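Local coordinates for iron-binding protein (Staphylococcus epidermidis, PDB 4M7O) that probably binds an iron compound outside the cell membrane and hands it to an uptake transporter, as solute-binding proteins of this family do, at residues P80-A85 with Q128-E133; F164-S169 with I229-K234; N183-K188 with K269-D274. All blocks are in the same frame, centred on the assembly; numbering follows the deposited sequence.

From the N terminus, contact 1 comes first: strand 82-86 meets the end of helix 116-129, closing a loop of 42 residues within the N-terminal lobe. Helix 133-152 then leads across to the C-terminal lobe, which holds the other two contacts; contacts 1 and 2 lie about 41 Å apart, centre to centre. Contact 2 brings strand 162-168 against helix 225-234, and contact 3 joins helix 181-188 to the C-terminal helix 264-275. Their segments alternate along the chain, so the two loops cross. The two contacts touch where Met165 CG packs on Leu186 CD1 at 3.9 Å, so strand 162-168 meets helix 225-234 through contact 2 and helix 181-188 through Met165.

Contact 1 of 3, residues P80-A85 with Q128-E133; sequences PDLILA and QLTDRE
Leu129, at the C-terminal end of helix 116-129, pushes its CD2 methyl toward Leu82 and Leu84 on strand 82-86. The closer touch is with Leu84, whose CD1 lies 3.9 Å from Leu129 CD2 as the two side chains slide past each other in opposite directions. Leu82 meets the same methyl differently, head-on and tip to tip, with both its branches, CD1 and CD2, each 4.2 Å from Leu129 CD2. In both strand leucines CG stands anti to the backbone N (chi1 175° in Leu82, -171° in Leu84), sending the two branched ends out beside one another toward the helix.

Beyond these leucines the fit slackens. Thr130 CG2 only brushes Leu82 CD2 at 4.4 Å, while its OG1 turns back to hydrogen-bond Ile126 O within the helix. Thr130 is also where the helical backbone breaks, and the turn that follows runs outward: Asp131 and Glu133 are exposed, as is Gln128 on the helix. Arg132 takes the N-cap position of helix 133-152. A helix over a parallel sheet, followed after a short turn by the long helix 133-152, is consistent with the N-terminal alpha/beta lobe of a class III (single interlobe helix) periplasmic binding protein.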
ATOM      1  N   PRO A  80      -1.417  22.991  14.285  1.00 37.92           N
ATOM      2  CA  PRO A  80      -2.413  22.247  13.507  1.00 40.30           C
ATOM      3  C   PRO A  80      -3.720  22.087  14.275  1.00 39.85           C
ATOM      4  O   PRO A  80      -3.701  22.069  15.509  1.00 41.53           O
ATOM      5  CB  PRO A  80      -1.763  20.865  13.350  1.00 40.01           C
ATOM      6  CG  PRO A  80      -0.990  20.698  14.625  1.00 40.47           C
ATOM      7  CD  PRO A  80      -0.485  22.088  14.982  1.00 39.19           C
ATOM      8  N   ASP A  81      -4.835  21.989  13.555  1.00 40.68           N
ATOM      9  CA  ASP A  81      -6.106  21.627  14.176  1.00 40.34           C
ATOM     10  C   ASP A  81      -6.459  20.170  13.856  1.00 41.03           C
ATOM     11  O   ASP A  81      -7.381  19.598  14.447  1.00 41.73           O
ATOM     12  CB  ASP A  81      -7.235  22.574  13.749  1.00 41.87           C
ATOM     13  CG  ASP A  81      -7.305  22.772  12.238  1.00 50.72           C
ATOM     14  OD1 ASP A  81      -6.665  22.006  11.480  1.00 49.67           O
ATOM     15  OD2 ASP A  81      -8.017  23.705  11.798  1.00 59.54           O
ATOM     16  N   LEU A  82      -5.718  19.567  12.927  1.00 36.26           N
ATOM     17  CA  LEU A  82      -5.881  18.144  12.634  1.00 32.82           C
ATOM     18  C   LEU A  82      -4.544  17.518  12.265  1.00 37.58           C
ATOM     19  O   LEU A  82      -3.819  18.041  11.412  1.00 40.82           O
ATOM     20  CB  LEU A  82      -6.870  17.933  11.483  1.00 32.95           C
ATOM     21  CG  LEU A  82      -7.013  16.478  11.021  1.00 32.81           C
ATOM     22  CD1 LEU A  82      -7.677  15.648  12.111  1.00 40.29           C
ATOM     23  CD2 LEU A  82      -7.798  16.387   9.714  1.00 39.98           C
ATOM     24  N   ILE A  83      -4.209  16.407  12.911  1.00 36.39           N
ATOM     25  CA  ILE A  83      -3.065  15.617  12.471  1.00 31.10           C
ATOM     26  C   ILE A  83      -3.578  14.271  12.001  1.00 34.06           C
ATOM     27  O   ILE A  83      -4.065  13.456  12.797  1.00 35.50           O
ATOM     28  CB  ILE A  83      -2.045  15.376  13.579  1.00 32.31           C
ATOM     29  CG1 ILE A  83      -1.511  16.705  14.113  1.00 33.61           C
ATOM     30  CG2 ILE A  83      -0.901  14.491  13.066  1.00 30.80           C
ATOM     31  CD1 ILE A  83      -0.688  16.544  15.369  1.00 34.76           C
ATOM     32  N   LEU A  84      -3.453  14.039  10.702  1.00 31.54           N
ATOM     33  CA  LEU A  84      -4.043  12.869  10.098  1.00 29.64           C
ATOM     34  C   LEU A  84      -2.943  11.835   9.890  1.00 26.54           C
ATOM     35  O   LEU A  84      -2.157  11.919   8.928  1.00 30.03           O
ATOM     36  CB  LEU A  84      -4.704  13.262   8.775  1.00 27.11           C
ATOM     37  CG  LEU A  84      -5.553  12.175   8.120  1.00 32.01           C
ATOM     38  CD1 LEU A  84      -6.644  11.731   9.065  1.00 27.60           C
ATOM     39  CD2 LEU A  84      -6.137  12.676   6.797  1.00 30.70           C
ATOM     40  N   ALA A  85      -2.893  10.856  10.790  1.00 23.94           N
ATOM     41  CA  ALA A  85      -1.852   9.833  10.751  1.00 26.62           C
ATOM     42  C   ALA A  85      -2.441   8.493  10.324  1.00 29.10           C
ATOM     43  O   ALA A  85      -3.592   8.418   9.899  1.00 32.26           O
ATOM     44  CB  ALA A  85      -1.162   9.705  12.109  1.00 25.33           C
ATOM     45  N   GLN A 128     -15.798  11.993   5.883  1.00 37.38           N
ATOM     46  CA  GLN A 128     -16.735  12.352   6.939  1.00 39.82           C
ATOM     47  C   GLN A 128     -16.046  13.167   8.026  1.00 44.15           C
ATOM     48  O   GLN A 128     -16.650  14.048   8.626  1.00 46.84           O
ATOM     49  CB  GLN A 128     -17.390  11.113   7.535  1.00 46.61           C
ATOM     50  CG  GLN A 128     -18.382  11.430   8.639  1.00 59.20           C
ATOM     51  CD  GLN A 128     -19.272  10.253   8.963  1.00 72.05           C
ATOM     52  OE1 GLN A 128     -19.013   9.130   8.522  1.00 75.82           O
ATOM     53  NE2 GLN A 128     -20.335  10.500   9.728  1.00 76.62           N
ATOM     54  N   LEU A 129     -14.770  12.875   8.261  1.00 45.04           N
ATOM     55  CA  LEU A 129     -13.984  13.576   9.268  1.00 43.30           C
ATOM     56  C   LEU A 129     -13.828  15.054   8.914  1.00 40.81           C
ATOM     57  O   LEU A 129     -13.972  15.923   9.772  1.00 45.10           O
ATOM     58  CB  LEU A 129     -12.610  12.904   9.414  1.00 38.36           C
ATOM     59  CG  LEU A 129     -11.545  13.643  10.230  1.00 37.37           C
ATOM     60  CD1 LEU A 129     -11.951  13.774  11.689  1.00 33.61           C
ATOM     61  CD2 LEU A 129     -10.182  12.975  10.108  1.00 31.78           C
ATOM     62  N   THR A 130     -13.566  15.325   7.638  1.00 39.06           N
ATOM     63  CA  THR A 130     -13.274  16.677   7.154  1.00 36.20           C
ATOM     64  C   THR A 130     -14.461  17.364   6.505  1.00 38.60           C
ATOM     65  O   THR A 130     -14.284  18.379   5.830  1.00 41.86           O
ATOM     66  CB  THR A 130     -12.173  16.651   6.078  1.00 37.87           C
ATOM     67  OG1 THR A 130     -12.613  15.851   4.967  1.00 39.47           O
ATOM     68  CG2 THR A 130     -10.900  16.060   6.633  1.00 38.14           C
ATOM     69  N   ASP A 131     -15.653  16.804   6.686  1.00 41.27           N
ATOM     70  CA  ASP A 131     -16.863  17.362   6.079  1.00 48.24           C
ATOM     71  C   ASP A 131     -16.685  17.547   4.570  1.00 46.27           C
ATOM     72  O   ASP A 131     -17.016  18.587   4.012  1.00 44.03           O
ATOM     73  CB  ASP A 131     -17.255  18.687   6.751  1.00 53.70           C
ATOM     74  CG  ASP A 131     -18.690  19.091   6.457  1.00 63.28           C
ATOM     75  OD1 ASP A 131     -19.490  18.212   6.078  1.00 64.18           O
ATOM     76  OD2 ASP A 131     -19.021  20.286   6.611  1.00 66.33           O
ATOM     77  N   ARG A 132     -16.145  16.527   3.915  1.00 44.69           N
ATOM     78  CA  ARG A 132     -16.006  16.532   2.468  1.00 44.94           C
ATOM     79  C   ARG A 132     -16.633  15.259   1.922  1.00 48.87           C
ATOM     80  O   ARG A 132     -16.046  14.590   1.075  1.00 44.81           O
ATOM     81  CB  ARG A 132     -14.526  16.607   2.080  1.00 40.78           C
ATOM     82  CG  ARG A 132     -13.813  17.817   2.661  1.00 42.94           C
ATOM     83  CD  ARG A 132     -14.292  19.102   2.021  1.00 43.47           C
ATOM     84  NE  ARG A 132     -13.768  19.231   0.663  1.00 49.31           N
ATOM     85  CZ  ARG A 132     -14.124  20.177  -0.201  1.00 51.77           C
ATOM     86  NH1 ARG A 132     -15.010  21.102   0.139  1.00 53.95           N
ATOM     87  NH2 ARG A 132     -13.587  20.200  -1.410  1.00 47.40           N
ATOM     88  N   GLU A 133     -17.823  14.932   2.425  1.00 47.71           N
ATOM     89  CA  GLU A 133     -18.477  13.658   2.139  1.00 50.43           C
ATOM     90  C   GLU A 133     -18.823  13.494   0.659  1.00 50.57           C
ATOM     91  O   GLU A 133     -18.620  12.427   0.078  1.00 50.47           O
ATOM     92  CB  GLU A 133     -19.722  13.494   3.021  1.00 54.98           C
ATOM     93  CG  GLU A 133     -19.402  13.416   4.518  1.00 63.30           C
ATOM     94  CD  GLU A 133     -20.620  13.125   5.384  1.00 73.20           C
ATOM     95  OE1 GLU A 133     -21.585  13.918   5.354  1.00 79.21           O
ATOM     96  OE2 GLU A 133     -20.607  12.101   6.100  1.00 73.93           O
TER

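Contact 2 of 3, residues F164-S169 with I229-K234; sequences FMEVSS and IEMIKK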
ATOM      1  N   PHE A 164       3.158 -16.821  -6.301  1.00 35.29           N
ATOM      2  CA  PHE A 164       3.817 -16.756  -5.013  1.00 37.42           C
ATOM      3  C   PHE A 164       4.287 -15.321  -4.790  1.00 40.48           C
ATOM      4  O   PHE A 164       5.031 -14.772  -5.612  1.00 35.81           O
ATOM      5  CB  PHE A 164       5.001 -17.725  -4.962  1.00 41.03           C
ATOM      6  CG  PHE A 164       5.839 -17.586  -3.720  1.00 38.14           C
ATOM      7  CD1 PHE A 164       5.388 -18.074  -2.505  1.00 37.57           C
ATOM      8  CD2 PHE A 164       7.075 -16.974  -3.761  1.00 32.82           C
ATOM      9  CE1 PHE A 164       6.151 -17.942  -1.358  1.00 34.30           C
ATOM     10  CE2 PHE A 164       7.839 -16.843  -2.599  1.00 30.74           C
ATOM     11  CZ  PHE A 164       7.375 -17.318  -1.408  1.00 33.86           C
HETATM   12  N   MSE A 165       3.825 -14.702  -3.704  1.00 33.99           N
HETATM   13  CA  MSE A 165       4.233 -13.343  -3.369  1.00 29.90           C
HETATM   14  C   MSE A 165       5.331 -13.445  -2.326  1.00 30.67           C
HETATM   15  O   MSE A 165       5.107 -13.939  -1.214  1.00 34.19           O
HETATM   16  CB  MSE A 165       3.061 -12.553  -2.785  1.00 33.23           C
HETATM   17  CG  MSE A 165       1.808 -12.535  -3.637  1.00 33.97           C
HETATM   18 SE   MSE A 165       1.968 -11.454  -5.253  0.53 40.64          SE
HETATM   19  CE  MSE A 165       2.437  -9.757  -4.433  1.00 43.02           C
ATOM     20  N   GLU A 166       6.525 -12.999  -2.679  1.00 28.72           N
ATOM     21  CA  GLU A 166       7.628 -13.037  -1.736  1.00 26.01           C
ATOM     22  C   GLU A 166       7.771 -11.667  -1.087  1.00 30.26           C
ATOM     23  O   GLU A 166       8.190 -10.706  -1.750  1.00 28.73           O
ATOM     24  CB  GLU A 166       8.912 -13.409  -2.470  1.00 29.06           C
ATOM     25  CG  GLU A 166      10.110 -13.545  -1.553  1.00 27.86           C
ATOM     26  CD  GLU A 166      11.254 -14.274  -2.217  1.00 40.79           C
ATOM     27  OE1 GLU A 166      11.005 -15.043  -3.180  1.00 43.36           O
ATOM     28  OE2 GLU A 166      12.405 -14.096  -1.770  1.00 42.07           O
ATOM     29  N   VAL A 167       7.404 -11.544   0.189  1.00 30.56           N
ATOM     30  CA  VAL A 167       7.398 -10.205   0.811  1.00 27.77           C
ATOM     31  C   VAL A 167       8.606  -9.941   1.703  1.00 30.27           C
ATOM     32  O   VAL A 167       8.804  -8.834   2.180  1.00 33.58           O
ATOM     33  CB  VAL A 167       6.109  -9.909   1.596  1.00 29.84           C
ATOM     34  CG1 VAL A 167       4.909 -10.028   0.681  1.00 30.26           C
ATOM     35  CG2 VAL A 167       5.976 -10.844   2.804  1.00 29.10           C
ATOM     36  N   SER A 168       9.412 -10.968   1.929  1.00 31.34           N
ATOM     37  CA  SER A 168      10.680 -10.787   2.619  1.00 34.23           C
ATOM     38  C   SER A 168      11.508 -12.009   2.291  1.00 32.85           C
ATOM     39  O   SER A 168      10.954 -13.062   1.952  1.00 38.24           O
ATOM     40  CB  SER A 168      10.464 -10.646   4.129  1.00 34.05           C
ATOM     41  OG  SER A 168      11.636 -10.162   4.764  1.00 35.17           O
ATOM     42  N   SER A 169      12.831 -11.897   2.366  1.00 28.40           N
ATOM     43  CA  SER A 169      13.658 -13.009   1.875  1.00 31.02           C
ATOM     44  C   SER A 169      14.841 -13.361   2.764  1.00 35.69           C
ATOM     45  O   SER A 169      15.409 -14.443   2.646  1.00 34.61           O
ATOM     46  CB  SER A 169      14.148 -12.700   0.460  1.00 42.65           C
ATOM     47  OG  SER A 169      14.927 -11.519   0.443  1.00 50.88           O
ATOM     48  N   ILE A 229      16.232 -12.328  -9.650  1.00 42.32           N
ATOM     49  CA  ILE A 229      16.547 -13.464 -10.511  1.00 42.77           C
ATOM     50  C   ILE A 229      17.815 -14.168 -10.032  1.00 44.02           C
ATOM     51  O   ILE A 229      17.865 -15.398 -10.002  1.00 42.45           O
ATOM     52  CB  ILE A 229      16.685 -13.052 -12.003  1.00 50.11           C
ATOM     53  CG1 ILE A 229      15.329 -12.646 -12.586  1.00 44.60           C
ATOM     54  CG2 ILE A 229      17.249 -14.186 -12.838  1.00 51.11           C
ATOM     55  CD1 ILE A 229      15.419 -12.074 -13.993  1.00 50.10           C
ATOM     56  N   GLU A 230      18.827 -13.402  -9.623  1.00 40.44           N
ATOM     57  CA  GLU A 230      20.068 -14.019  -9.151  1.00 47.31           C
ATOM     58  C   GLU A 230      19.887 -14.735  -7.811  1.00 48.24           C
ATOM     59  O   GLU A 230      20.453 -15.808  -7.599  1.00 48.17           O
ATOM     60  CB  GLU A 230      21.222 -13.011  -9.100  1.00 56.25           C
ATOM     61  CG  GLU A 230      21.644 -12.485 -10.478  1.00 69.80           C
ATOM     62  CD  GLU A 230      22.071 -13.590 -11.450  1.00 78.97           C
ATOM     63  OE1 GLU A 230      22.930 -14.416 -11.076  1.00 82.84           O
ATOM     64  OE2 GLU A 230      21.551 -13.634 -12.591  1.00 77.62           O
HETATM   65  N   MSE A 231      19.090 -14.158  -6.916  1.00 41.77           N
HETATM   66  CA  MSE A 231      18.774 -14.832  -5.663  1.00 43.14           C
HETATM   67  C   MSE A 231      18.092 -16.172  -5.918  1.00 38.22           C
HETATM   68  O   MSE A 231      18.442 -17.176  -5.303  1.00 43.48           O
HETATM   69  CB  MSE A 231      17.858 -13.967  -4.806  1.00 40.34           C
HETATM   70  CG  MSE A 231      18.491 -12.700  -4.279  1.00 58.40           C
HETATM   71 SE   MSE A 231      17.105 -11.616  -3.420  1.00103.46          SE
HETATM   72  CE  MSE A 231      16.226 -13.070  -2.448  1.00 32.07           C
ATOM     73  N   ILE A 232      17.099 -16.172  -6.803  1.00 41.88           N
ATOM     74  CA  ILE A 232      16.358 -17.389  -7.136  1.00 43.77           C
ATOM     75  C   ILE A 232      17.292 -18.471  -7.654  1.00 50.15           C
ATOM     76  O   ILE A 232      17.165 -19.635  -7.286  1.00 51.40           O
ATOM     77  CB  ILE A 232      15.259 -17.123  -8.189  1.00 40.72           C
ATOM     78  CG1 ILE A 232      14.191 -16.192  -7.620  1.00 38.99           C
ATOM     79  CG2 ILE A 232      14.620 -18.416  -8.645  1.00 38.06           C
ATOM     80  CD1 ILE A 232      13.568 -16.698  -6.345  1.00 35.30           C
ATOM     81  N   LYS A 233      18.243 -18.077  -8.493  1.00 54.30           N
ATOM     82  CA  LYS A 233      19.200 -19.022  -9.050  1.00 57.17           C
ATOM     83  C   LYS A 233      20.075 -19.631  -7.970  1.00 53.28           C
ATOM     84  O   LYS A 233      20.551 -20.745  -8.124  1.00 50.52           O
ATOM     85  CB  LYS A 233      20.068 -18.365 -10.128  1.00 60.13           C
ATOM     86  CG  LYS A 233      19.365 -18.184 -11.455  1.00 65.41           C
ATOM     87  CD  LYS A 233      20.299 -17.587 -12.504  1.00 75.32           C
ATOM     88  CE  LYS A 233      19.641 -17.562 -13.879  1.00 77.69           C
ATOM     89  NZ  LYS A 233      20.308 -16.600 -14.803  1.00 83.87           N
ATOM     90  N   LYS A 234      20.283 -18.910  -6.876  1.00 50.33           N
ATOM     91  CA  LYS A 234      21.123 -19.447  -5.806  1.00 58.77           C
ATOM     92  C   LYS A 234      20.342 -20.297  -4.796  1.00 54.99           C
ATOM     93  O   LYS A 234      20.928 -20.952  -3.936  1.00 56.04           O
ATOM     94  CB  LYS A 234      21.930 -18.329  -5.135  1.00 65.24           C
ATOM     95  CG  LYS A 234      22.930 -17.659  -6.086  1.00 72.24           C
ATOM     96  CD  LYS A 234      23.739 -16.554  -5.406  1.00 78.24           C
ATOM     97  CE  LYS A 234      24.610 -15.803  -6.411  1.00 80.87           C
ATOM     98  NZ  LYS A 234      25.096 -14.506  -5.866  1.00 82.31           N
TER
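Met231, deposited as selenomethionine, reaches from helix 225-234 to Ser169 and Glu166 with its terminal methyl. Its chain runs straight out through chi2 and then bends at chi3 (44°), a turn that lays CE against the serine, 3.5 Å from Ser169 OG and nearly as close to Ser169 CB. The methyl thus rests alongside the whole of the short side chain. Ser169 OG has its own polar partner in Glu221 OE1, so the methyl packs beside a hydroxyl that is already hydrogen-bonded.

Glu166 crosses Met231 at a slant. With CG anti to the backbone N (chi1 -177°) and an extended chain beyond it, the carboxylate is carried away from the strand toward the helix, and its OE2 comes to 4.0 Å from Met231 CE. These residues bridge two layers of an alpha/beta lobe: strand 162-168 runs parallel to 216-219, and helix 225-234 belongs to the beta-alpha-beta crossover that leads from 216-219 to the parallel strand 249-251. Val167 and Ser168 both face Tyr174 in a classic beta bulge, just ahead of Ser169.

The buried carboxylate is held at both oxygens, OE2 in a salt bridge with Arg235 and OE1 in a hydrogen bond with Tyr228 OH, both partners flanking the helical segment 229-234. Such pairing would probably favour the ionised form. Glu166 OE1 also lies in plane at the edge of the Phe164 ring, and Ile232 CD1 approaches this oxygen more loosely, at 4.4 Å.

Contact 3 of 3, residues N183-K188 with K269-D274; sequences NDMLEK and KDLRDD
Helices 181-188 and 264-275 approach most closely where the CA atoms of Met185, deposited as selenomethionine, and Leu271 are 7.9 Å apart. One methyl does nearly all the touching: Leu271 CD2 sits 3.6 Å from Met185 CB, at the root of the side chain, and 4.1 Å from Met185 SE further along it. The two side chains cross at about a right angle, with the leucine branch laid across the selenomethionine. Leu271 is turned to an unusual chi1 of -144°, away from the common staggered positions, and this swing brings CD2 over its neighbour. Leu186 adds a looser touch, its CD2 4.5 Å from the same methyl.

All three residues are buried, and several polar side chains of helix 181-188 pair with one another. Lys188 NZ grips the syn lone pair of Asp184 OD1 at 2.9 Å in a salt bridge, while Asn183 ND2 donates to Glu187 OE2 from above the carboxylate plane.

Around the contact, Leu186 also packs on Val163 of strand 162-168 and on Ile275 of the C-terminal helix. Lys188 and Lys269 rest on Ile151 and Ile150 of helix 133-152, so the helix pair lies between the sheet of the C-terminal lobe and the far end of the interlobe helix.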
ATOM      1  N   ASN A 183      -3.005 -10.187  -1.483  1.00 38.02           N
ATOM      2  CA  ASN A 183      -3.908 -11.301  -1.770  1.00 38.81           C
ATOM      3  C   ASN A 183      -5.203 -10.817  -2.389  1.00 39.87           C
ATOM      4  O   ASN A 183      -5.730 -11.455  -3.294  1.00 36.61           O
ATOM      5  CB  ASN A 183      -4.204 -12.167  -0.543  1.00 38.32           C
ATOM      6  CG  ASN A 183      -5.166 -13.296  -0.855  1.00 42.02           C
ATOM      7  OD1 ASN A 183      -4.769 -14.330  -1.397  1.00 41.96           O
ATOM      8  ND2 ASN A 183      -6.440 -13.101  -0.519  1.00 39.93           N
ATOM      9  N   ASP A 184      -5.709  -9.683  -1.909  1.00 39.36           N
ATOM     10  CA  ASP A 184      -6.951  -9.154  -2.459  1.00 42.92           C
ATOM     11  C   ASP A 184      -6.755  -8.744  -3.911  1.00 42.86           C
ATOM     12  O   ASP A 184      -7.646  -8.944  -4.747  1.00 45.58           O
ATOM     13  CB  ASP A 184      -7.475  -7.975  -1.643  1.00 39.18           C
ATOM     14  CG  ASP A 184      -8.834  -7.499  -2.128  1.00 45.71           C
ATOM     15  OD1 ASP A 184      -9.716  -8.351  -2.364  1.00 47.97           O
ATOM     16  OD2 ASP A 184      -9.022  -6.278  -2.288  1.00 40.89           O
HETATM   17  N   MSE A 185      -5.583  -8.190  -4.216  1.00 40.15           N
HETATM   18  CA  MSE A 185      -5.280  -7.802  -5.595  1.00 43.40           C
HETATM   19  C   MSE A 185      -5.298  -9.028  -6.508  1.00 43.98           C
HETATM   20  O   MSE A 185      -5.947  -9.018  -7.554  1.00 48.08           O
HETATM   21  CB  MSE A 185      -3.946  -7.055  -5.682  1.00 39.69           C
HETATM   22  CG  MSE A 185      -3.947  -5.719  -4.956  1.00 48.32           C
HETATM   23 SE   MSE A 185      -2.297  -4.720  -5.263  0.68 58.28          SE
HETATM   24  CE  MSE A 185      -1.570  -4.789  -3.474  1.00 92.62           C
ATOM     25  N   LEU A 186      -4.603 -10.084  -6.098  1.00 38.42           N
ATOM     26  CA  LEU A 186      -4.643 -11.353  -6.817  1.00 41.63           C
ATOM     27  C   LEU A 186      -6.069 -11.819  -7.081  1.00 45.64           C
ATOM     28  O   LEU A 186      -6.399 -12.213  -8.201  1.00 50.74           O
ATOM     29  CB  LEU A 186      -3.897 -12.440  -6.042  1.00 42.19           C
ATOM     30  CG  LEU A 186      -2.380 -12.275  -5.970  1.00 38.74           C
ATOM     31  CD1 LEU A 186      -1.736 -13.400  -5.134  1.00 36.55           C
ATOM     32  CD2 LEU A 186      -1.806 -12.251  -7.378  1.00 43.90           C
ATOM     33  N   GLU A 187      -6.915 -11.778  -6.054  1.00 43.54           N
ATOM     34  CA  GLU A 187      -8.272 -12.294  -6.201  1.00 48.03           C
ATOM     35  C   GLU A 187      -9.080 -11.443  -7.171  1.00 53.62           C
ATOM     36  O   GLU A 187      -9.874 -11.968  -7.945  1.00 56.98           O
ATOM     37  CB  GLU A 187      -8.969 -12.420  -4.845  1.00 51.00           C
ATOM     38  CG  GLU A 187      -8.335 -13.462  -3.920  1.00 55.26           C
ATOM     39  CD  GLU A 187      -9.161 -13.709  -2.665  1.00 64.71           C
ATOM     40  OE1 GLU A 187     -10.147 -12.964  -2.445  1.00 67.60           O
ATOM     41  OE2 GLU A 187      -8.825 -14.644  -1.901  1.00 67.29           O
ATOM     42  N   LYS A 188      -8.854 -10.135  -7.151  1.00 45.19           N
ATOM     43  CA  LYS A 188      -9.527  -9.234  -8.087  1.00 47.32           C
ATOM     44  C   LYS A 188      -9.069  -9.491  -9.518  1.00 48.47           C
ATOM     45  O   LYS A 188      -9.830  -9.310 -10.468  1.00 51.36           O
ATOM     46  CB  LYS A 188      -9.281  -7.767  -7.706  1.00 56.11           C
ATOM     47  CG  LYS A 188     -10.393  -7.140  -6.884  1.00 54.92           C
ATOM     48  CD  LYS A 188     -10.795  -8.048  -5.737  1.00 57.08           C
ATOM     49  CE  LYS A 188     -11.980  -7.491  -4.968  1.00 64.10           C
ATOM     50  NZ  LYS A 188     -12.254  -8.319  -3.759  1.00 63.38           N
ATOM     51  N   LYS A 269      -2.686  -2.450 -11.822  1.00 39.27           N
ATOM     52  CA  LYS A 269      -2.296  -2.632 -13.221  1.00 38.48           C
ATOM     53  C   LYS A 269      -0.903  -3.223 -13.347  1.00 40.31           C
ATOM     54  O   LYS A 269      -0.643  -4.036 -14.239  1.00 44.12           O
ATOM     55  CB  LYS A 269      -2.336  -1.303 -13.974  1.00 45.15           C
ATOM     56  CG  LYS A 269      -2.096  -1.453 -15.478  1.00 52.27           C
ATOM     57  CD  LYS A 269      -1.994  -0.086 -16.142  1.00 58.01           C
ATOM     58  CE  LYS A 269      -1.804  -0.216 -17.638  1.00 69.70           C
ATOM     59  NZ  LYS A 269      -1.793   1.137 -18.285  1.00 77.59           N
ATOM     60  N   ASP A 270      -0.002  -2.801 -12.467  1.00 41.45           N
ATOM     61  CA  ASP A 270       1.365  -3.317 -12.471  1.00 49.51           C
ATOM     62  C   ASP A 270       1.346  -4.813 -12.241  1.00 46.59           C
ATOM     63  O   ASP A 270       1.967  -5.570 -12.980  1.00 47.81           O
ATOM     64  CB  ASP A 270       2.208  -2.638 -11.388  1.00 51.48           C
ATOM     65  CG  ASP A 270       2.601  -1.224 -11.760  1.00 58.25           C
ATOM     66  OD1 ASP A 270       2.382  -0.840 -12.929  1.00 56.96           O
ATOM     67  OD2 ASP A 270       3.145  -0.501 -10.893  1.00 69.31           O
ATOM     68  N   LEU A 271       0.614  -5.220 -11.210  1.00 44.42           N
ATOM     69  CA  LEU A 271       0.459  -6.626 -10.854  1.00 45.29           C
ATOM     70  C   LEU A 271      -0.173  -7.417 -11.999  1.00 42.32           C
ATOM     71  O   LEU A 271       0.225  -8.549 -12.280  1.00 43.23           O
ATOM     72  CB  LEU A 271      -0.383  -6.755  -9.579  1.00 41.93           C
ATOM     73  CG  LEU A 271       0.009  -7.883  -8.624  1.00 51.11           C
ATOM     74  CD1 LEU A 271       1.462  -7.735  -8.212  1.00 46.61           C
ATOM     75  CD2 LEU A 271      -0.890  -7.874  -7.400  1.00 56.07           C
ATOM     76  N   ARG A 272      -1.144  -6.808 -12.674  1.00 40.78           N
ATOM     77  CA  ARG A 272      -1.798  -7.442 -13.814  1.00 45.73           C
ATOM     78  C   ARG A 272      -0.809  -7.759 -14.939  1.00 47.18           C
ATOM     79  O   ARG A 272      -0.820  -8.859 -15.504  1.00 56.98           O
ATOM     80  CB  ARG A 272      -2.913  -6.539 -14.351  1.00 44.16           C
ATOM     81  CG  ARG A 272      -3.665  -7.147 -15.530  1.00 46.19           C
ATOM     82  CD  ARG A 272      -3.781  -6.170 -16.675  1.00 52.51           C
ATOM     83  NE  ARG A 272      -4.336  -6.817 -17.862  1.00 66.98           N
ATOM     84  CZ  ARG A 272      -3.612  -7.495 -18.748  1.00 72.29           C
ATOM     85  NH1 ARG A 272      -4.196  -8.057 -19.799  1.00 74.11           N
ATOM     86  NH2 ARG A 272      -2.300  -7.610 -18.579  1.00 73.16           N
ATOM     87  N   ASP A 273       0.052  -6.796 -15.254  1.00 42.08           N
ATOM     88  CA  ASP A 273       0.991  -6.949 -16.358  1.00 46.55           C
ATOM     89  C   ASP A 273       2.136  -7.910 -16.021  1.00 48.69           C
ATOM     90  O   ASP A 273       2.887  -8.303 -16.909  1.00 53.18           O
ATOM     91  CB  ASP A 273       1.536  -5.580 -16.813  1.00 52.24           C
ATOM     92  CG  ASP A 273       0.446  -4.661 -17.395  1.00 58.69           C
ATOM     93  OD1 ASP A 273      -0.667  -5.141 -17.708  1.00 62.04           O
ATOM     94  OD2 ASP A 273       0.714  -3.446 -17.549  1.00 59.08           O
ATOM     95  N   ASP A 274       2.274  -8.288 -14.746  1.00 43.59           N
ATOM     96  CA  ASP A 274       3.256  -9.304 -14.348  1.00 43.05           C
ATOM     97  C   ASP A 274       2.657 -10.710 -14.406  1.00 49.62           C
ATOM     98  O   ASP A 274       3.369 -11.703 -14.558  1.00 50.20           O
ATOM     99  CB  ASP A 274       3.797  -9.028 -12.942  1.00 46.98           C
ATOM    100  CG  ASP A 274       4.769  -7.856 -12.903  1.00 51.66           C
ATOM    101  OD1 ASP A 274       5.274  -7.456 -13.969  1.00 56.43           O
ATOM    102  OD2 ASP A 274       5.039  -7.340 -11.798  1.00 50.20           O
TER